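Local structure of RimK domain protein ATP-grasp (Sphaerobacter thermophilus, 5I47) at residues V129-L134 against V167-F172; V7-D12 against A54-G59. The protein probably binds ATP and acts as an ATP-grasp ligase of the RimK/LysX kind, its exact substrate being uncertain. All coordinates share one frame; numbering follows the deposited sequence.

Contact 1: residues V129-L134 against V167-F172; sequences VVLKSL and VLVQQF
Val130 and Lys132 of 129-134 pair with Gln170 and Leu168 of 167-172 in a buried antiparallel ladder between the two inner strands of a four-stranded sheet. Strands 143-145 and 109-112 flank the pair. Both of these residue pairs are hydrogen-bonded in both directions, with Leu168 N reaching Lys132 O at 2.7 Å. Between them, Leu131 and Val169 form a non-hydrogen-bonded pair whose side chains lie side by side, Leu131 CD2 being 3.7 Å from Val169 CG2. Helix 115-125 covers this face, touching Val129, Val167 and Val169. On the face of Val130 and Lys132, the extended lysine chain (chi2 180°) leaves the sheet and leans obliquely over Val130 toward Gln170, bringing Lys132 NZ within 2.7 Å of Gln170 OE1. This donor is tilted 23° from the amide plane, and the same amide gives its NE2 to Thr109 OG1, so both ends of the amide are bonded. A methionine in place of Lys132 would probably leave Gln170 OE1 without this donor and make the amide easier to turn. Farther along, Val130 CG1 comes obliquely to the Phe172 ring, 3.5 Å from CD1. A helix packed on one face of a four-stranded antiparallel sheet, with a lysine on the other, is consistent with the nucleotide-binding subdomain of an ATP-grasp fold.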
loop_
_atom_site.group_PDB
_atom_site.type_symbol
_atom_site.label_atom_id
_atom_site.label_comp_id
_atom_site.label_asym_id
_atom_site.label_seq_id
_atom_site.Cartn_x
_atom_site.Cartn_y
_atom_site.Cartn_z
ATOM N N VAL B 129 22.682 7.755 7.367
ATOM C CA VAL B 129 21.474 6.955 7.198
ATOM C C VAL B 129 20.837 7.325 5.864
ATOM O O VAL B 129 21.218 8.302 5.217
ATOM C CB VAL B 129 20.461 7.160 8.346
ATOM C CG1 VAL B 129 21.050 6.724 9.676
ATOM C CG2 VAL B 129 20.015 8.612 8.407
ATOM N N VAL B 130 19.850 6.532 5.455
ATOM C CA VAL B 130 19.046 6.813 4.272
ATOM C C VAL B 130 17.577 6.841 4.671
ATOM O O VAL B 130 17.139 6.056 5.519
ATOM C CB VAL B 130 19.284 5.782 3.148
ATOM C CG1 VAL B 130 20.654 5.971 2.535
ATOM C CG2 VAL B 130 19.135 4.369 3.678
ATOM N N LEU B 131 16.825 7.760 4.073
ATOM C CA LEU B 131 15.383 7.840 4.254
ATOM C C LEU B 131 14.700 7.161 3.078
ATOM O O LEU B 131 14.962 7.502 1.921
ATOM C CB LEU B 131 14.902 9.289 4.364
ATOM C CG LEU B 131 15.421 10.168 5.502
ATOM C CD1 LEU B 131 14.643 11.466 5.539
ATOM C CD2 LEU B 131 15.329 9.452 6.831
ATOM N N LYS B 132 13.827 6.204 3.377
ATOM C CA LYS B 132 13.101 5.457 2.360
ATOM C C LYS B 132 11.622 5.497 2.704
ATOM O O LYS B 132 11.233 5.108 3.810
ATOM C CB LYS B 132 13.584 4.004 2.279
ATOM C CG LYS B 132 15.049 3.825 1.929
ATOM C CD LYS B 132 15.415 2.344 1.881
ATOM C CE LYS B 132 16.851 2.121 1.418
ATOM N NZ LYS B 132 17.157 0.663 1.304
ATOM N N SER B 133 10.804 5.967 1.769
ATOM C CA SER B 133 9.363 5.849 1.932
ATOM C C SER B 133 8.973 4.379 2.046
ATOM O O SER B 133 9.624 3.498 1.476
ATOM C CB SER B 133 8.642 6.504 0.752
ATOM O OG SER B 133 9.217 6.108 -0.481
ATOM N N LEU B 134 7.903 4.115 2.806
ATOM C CA LEU B 134 7.471 2.736 3.018
ATOM C C LEU B 134 7.122 2.053 1.705
ATOM O O LEU B 134 7.269 0.831 1.581
ATOM C CB LEU B 134 6.270 2.687 3.965
ATOM C CG LEU B 134 6.383 3.363 5.333
ATOM C CD1 LEU B 134 5.237 2.936 6.234
ATOM C CD2 LEU B 134 7.718 3.059 5.985
ATOM N N VAL B 167 8.438 7.314 7.158
ATOM C CA VAL B 167 9.603 6.906 6.381
ATOM C C VAL B 167 10.402 5.888 7.185
ATOM O O VAL B 167 10.214 5.724 8.392
ATOM C CB VAL B 167 10.518 8.090 5.987
ATOM C CG1 VAL B 167 9.710 9.275 5.470
ATOM C CG2 VAL B 167 11.408 8.491 7.151
ATOM N N LEU B 168 11.311 5.209 6.489
ATOM C CA LEU B 168 12.280 4.306 7.097
ATOM C C LEU B 168 13.606 5.037 7.260
ATOM O O LEU B 168 14.129 5.606 6.296
ATOM C CB LEU B 168 12.490 3.057 6.238
ATOM C CG LEU B 168 11.318 2.109 5.975
ATOM C CD1 LEU B 168 11.750 1.013 5.020
ATOM C CD2 LEU B 168 10.800 1.512 7.272
ATOM N N VAL B 169 14.141 5.026 8.476
ATOM C CA VAL B 169 15.478 5.537 8.754
ATOM C C VAL B 169 16.399 4.328 8.831
ATOM O O VAL B 169 16.350 3.558 9.797
ATOM C CB VAL B 169 15.514 6.368 10.044
ATOM C CG1 VAL B 169 16.929 6.838 10.331
ATOM C CG2 VAL B 169 14.576 7.560 9.930
ATOM N N GLN B 170 17.224 4.141 7.803
ATOM C CA GLN B 170 18.017 2.930 7.645
ATOM C C GLN B 170 19.498 3.273 7.641
ATOM O O GLN B 170 19.917 4.228 6.977
ATOM C CB GLN B 170 17.644 2.197 6.353
ATOM C CG GLN B 170 18.278 0.825 6.215
ATOM C CD GLN B 170 17.807 0.085 4.980
ATOM O OE1 GLN B 170 18.150 0.450 3.856
ATOM N NE2 GLN B 170 17.008 -0.958 5.182
ATOM N N GLN B 171 20.282 2.491 8.378
ATOM C CA GLN B 171 21.722 2.699 8.415
ATOM C C GLN B 171 22.317 2.553 7.021
ATOM O O GLN B 171 21.900 1.700 6.232
ATOM C CB GLN B 171 22.373 1.706 9.378
ATOM C CG GLN B 171 23.891 1.761 9.404
ATOM C CD GLN B 171 24.473 1.026 10.593
ATOM O OE1 GLN B 171 24.793 -0.161 10.514
ATOM N NE2 GLN B 171 24.610 1.731 11.711
ATOM N N PHE B 172 23.289 3.406 6.714
ATOM C CA PHE B 172 23.963 3.388 5.425
ATOM C C PHE B 172 25.248 2.578 5.530
ATOM O O PHE B 172 26.087 2.845 6.395
ATOM C CB PHE B 172 24.276 4.803 4.942
ATOM C CG PHE B 172 24.802 4.854 3.539
ATOM C CD1 PHE B 172 23.949 4.681 2.462
ATOM C CD2 PHE B 172 26.148 5.066 3.294
ATOM C CE1 PHE B 172 24.424 4.724 1.166
ATOM C CE2 PHE B 172 26.632 5.110 1.998
ATOM C CZ PHE B 172 25.767 4.937 0.933
#

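Contact 2: residues V7-D12 against A54-G59; sequences VALLAD and AALDRG
Leu10 swings CG away from its own carbonyl carbon (chi1 -59°) and, with chi2 trans, sets CD1 4.1 Å from Ala55 CB. Leu56 instead places CG opposite its backbone N (chi1 175°), and its CD2 lies 4.1 Å from CD2 of Leu9, the two leucines running side by side in the same direction. These meetings fall on the two faces of a parallel strand pair: Val7, Leu9 and Leu56 share one face, where helix 16-27 packs on Val7 and Leu9, whereas Ala8, Leu10 and Ala55 occupy the face where helix 63-74 packs on Leu10. Four backbone bonds zip the strands together, from Ala8 N to Ala54 O, through Leu56 N to Ala8 O at 2.7 Å and Leu10 N to Leu56 O, to Arg58 N on Leu10 O. The third is the most bent, with an N-H...O angle of 139°. Strands 6-10 and 54-57 are the central pair of a four-stranded parallel sheet with helices on both faces, the Rossmann-like core of the preATP-grasp domain. At the C-terminal end of strand 54-57, Asp57 OD1 accepts from Gly59 N at 2.9 Å in an Asx turn and also forms a salt bridge with Arg65. Arg58 packs CB 3.8 Å from Ala11 CB, then bends at chi2 and chi3, carrying its guanidinium away to Glu18 and the carbonyls of Leu254 and Val255.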
loop_
_atom_site.group_PDB
_atom_site.type_symbol
_atom_site.label_atom_id
_atom_site.label_comp_id
_atom_site.label_asym_id
_atom_site.label_seq_id
_atom_site.Cartn_x
_atom_site.Cartn_y
_atom_site.Cartn_z
ATOM N N VAL B 7 1.177 -13.288 -25.191
ATOM C CA VAL B 7 1.732 -12.913 -23.895
ATOM C C VAL B 7 1.817 -11.394 -23.831
ATOM O O VAL B 7 2.323 -10.758 -24.762
ATOM C CB VAL B 7 3.119 -13.547 -23.667
ATOM C CG1 VAL B 7 3.836 -12.869 -22.514
ATOM C CG2 VAL B 7 2.982 -15.039 -23.406
ATOM N N ALA B 8 1.327 -10.816 -22.736
ATOM C CA ALA B 8 1.311 -9.369 -22.561
ATOM C C ALA B 8 2.597 -8.899 -21.889
ATOM O O ALA B 8 3.003 -9.448 -20.860
ATOM C CB ALA B 8 0.100 -8.941 -21.735
ATOM N N LEU B 9 3.231 -7.881 -22.477
ATOM C CA LEU B 9 4.421 -7.234 -21.918
ATOM C C LEU B 9 3.981 -5.880 -21.364
ATOM O O LEU B 9 3.913 -4.887 -22.089
ATOM C CB LEU B 9 5.525 -7.070 -22.965
ATOM C CG LEU B 9 6.179 -8.289 -23.620
ATOM C CD1 LEU B 9 7.244 -7.828 -24.616
ATOM C CD2 LEU B 9 6.779 -9.230 -22.583
ATOM N N LEU B 10 3.681 -5.851 -20.066
ATOM C CA LEU B 10 3.218 -4.638 -19.405
ATOM C C LEU B 10 4.338 -3.611 -19.351
ATOM O O LEU B 10 5.162 -3.620 -18.430
ATOM C CB LEU B 10 2.709 -4.953 -17.996
ATOM C CG LEU B 10 1.554 -5.951 -17.925
ATOM C CD1 LEU B 10 1.152 -6.228 -16.480
ATOM C CD2 LEU B 10 0.376 -5.428 -18.725
ATOM N N ALA B 11 4.380 -2.727 -20.341
ATOM C CA ALA B 11 5.432 -1.730 -20.438
ATOM C C ALA B 11 4.887 -0.543 -21.211
ATOM O O ALA B 11 3.817 -0.611 -21.821
ATOM C CB ALA B 11 6.687 -2.300 -21.110
ATOM N N ASP B 12 5.631 0.555 -21.180
ATOM C CA ASP B 12 5.200 1.748 -21.888
ATOM C C ASP B 12 5.802 1.860 -23.279
ATOM O O ASP B 12 5.211 2.518 -24.141
ATOM C CB ASP B 12 5.537 2.992 -21.064
ATOM C CG ASP B 12 4.822 3.007 -19.726
ATOM O OD1 ASP B 12 5.464 3.336 -18.706
ATOM O OD2 ASP B 12 3.614 2.679 -19.696
ATOM N N ALA B 54 -0.700 -15.040 -20.324
ATOM C CA ALA B 54 0.129 -14.551 -19.231
ATOM C C ALA B 54 0.467 -13.091 -19.489
ATOM O O ALA B 54 0.396 -12.608 -20.624
ATOM C CB ALA B 54 1.408 -15.381 -19.083
ATOM N N ALA B 55 0.826 -12.390 -18.414
ATOM C CA ALA B 55 1.322 -11.024 -18.487
ATOM C C ALA B 55 2.653 -10.945 -17.757
ATOM O O ALA B 55 2.851 -11.611 -16.736
ATOM C CB ALA B 55 0.332 -10.026 -17.880
ATOM N N LEU B 56 3.570 -10.144 -18.290
ATOM C CA LEU B 56 4.892 -9.973 -17.698
ATOM C C LEU B 56 5.110 -8.487 -17.455
ATOM O O LEU B 56 5.224 -7.710 -18.408
ATOM C CB LEU B 56 5.979 -10.557 -18.599
ATOM C CG LEU B 56 7.440 -10.363 -18.184
ATOM C CD1 LEU B 56 7.707 -10.966 -16.818
ATOM C CD2 LEU B 56 8.356 -10.978 -19.228
ATOM N N ASP B 57 5.152 -8.089 -16.187
ATOM C CA ASP B 57 5.312 -6.679 -15.847
ATOM C C ASP B 57 6.760 -6.273 -16.078
ATOM O O ASP B 57 7.666 -6.743 -15.380
ATOM C CB ASP B 57 4.891 -6.425 -14.403
ATOM C CG ASP B 57 4.689 -4.952 -14.105
ATOM O OD1 ASP B 57 5.387 -4.112 -14.706
ATOM O OD2 ASP B 57 3.825 -4.631 -13.268
ATOM N N ARG B 58 6.977 -5.397 -17.058
ATOM C CA ARG B 58 8.299 -4.907 -17.413
ATOM C C ARG B 58 8.568 -3.515 -16.857
ATOM O O ARG B 58 9.497 -2.838 -17.312
ATOM C CB ARG B 58 8.469 -4.913 -18.934
ATOM C CG ARG B 58 8.322 -6.284 -19.569
ATOM C CD ARG B 58 9.524 -7.155 -19.265
ATOM N NE ARG B 58 10.764 -6.424 -19.499
ATOM C CZ ARG B 58 11.702 -6.226 -18.581
ATOM N NH1 ARG B 58 11.559 -6.726 -17.362
ATOM N NH2 ARG B 58 12.794 -5.538 -18.888
ATOM N N GLY B 59 7.774 -3.074 -15.883
ATOM C CA GLY B 59 7.908 -1.755 -15.311
ATOM C C GLY B 59 8.518 -1.782 -13.917
ATOM O O GLY B 59 8.684 -2.829 -13.290
#

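Contact 2 closes before contact 1 opens along the chain, and the two lie on opposite sides of its centre, about 30 Å apart between centres and about 15 Å between nearest atoms, without touching. One is a parallel pair in the preATP-grasp domain, the other an antiparallel pair in the RimK-like ATP-grasp domain. The surroundings of 54-59 reach into the later domain through Asn253, Leu254 and Val255, at and just past the end of strand 246-253. Contact 1 meets the preATP-grasp region differently, through packing of Leu134 on Val67 of the second subunit. In ATP-grasp enzymes the nucleotide generally binds between two antiparallel sheets, and the sheet of contact 1 is probably one of them.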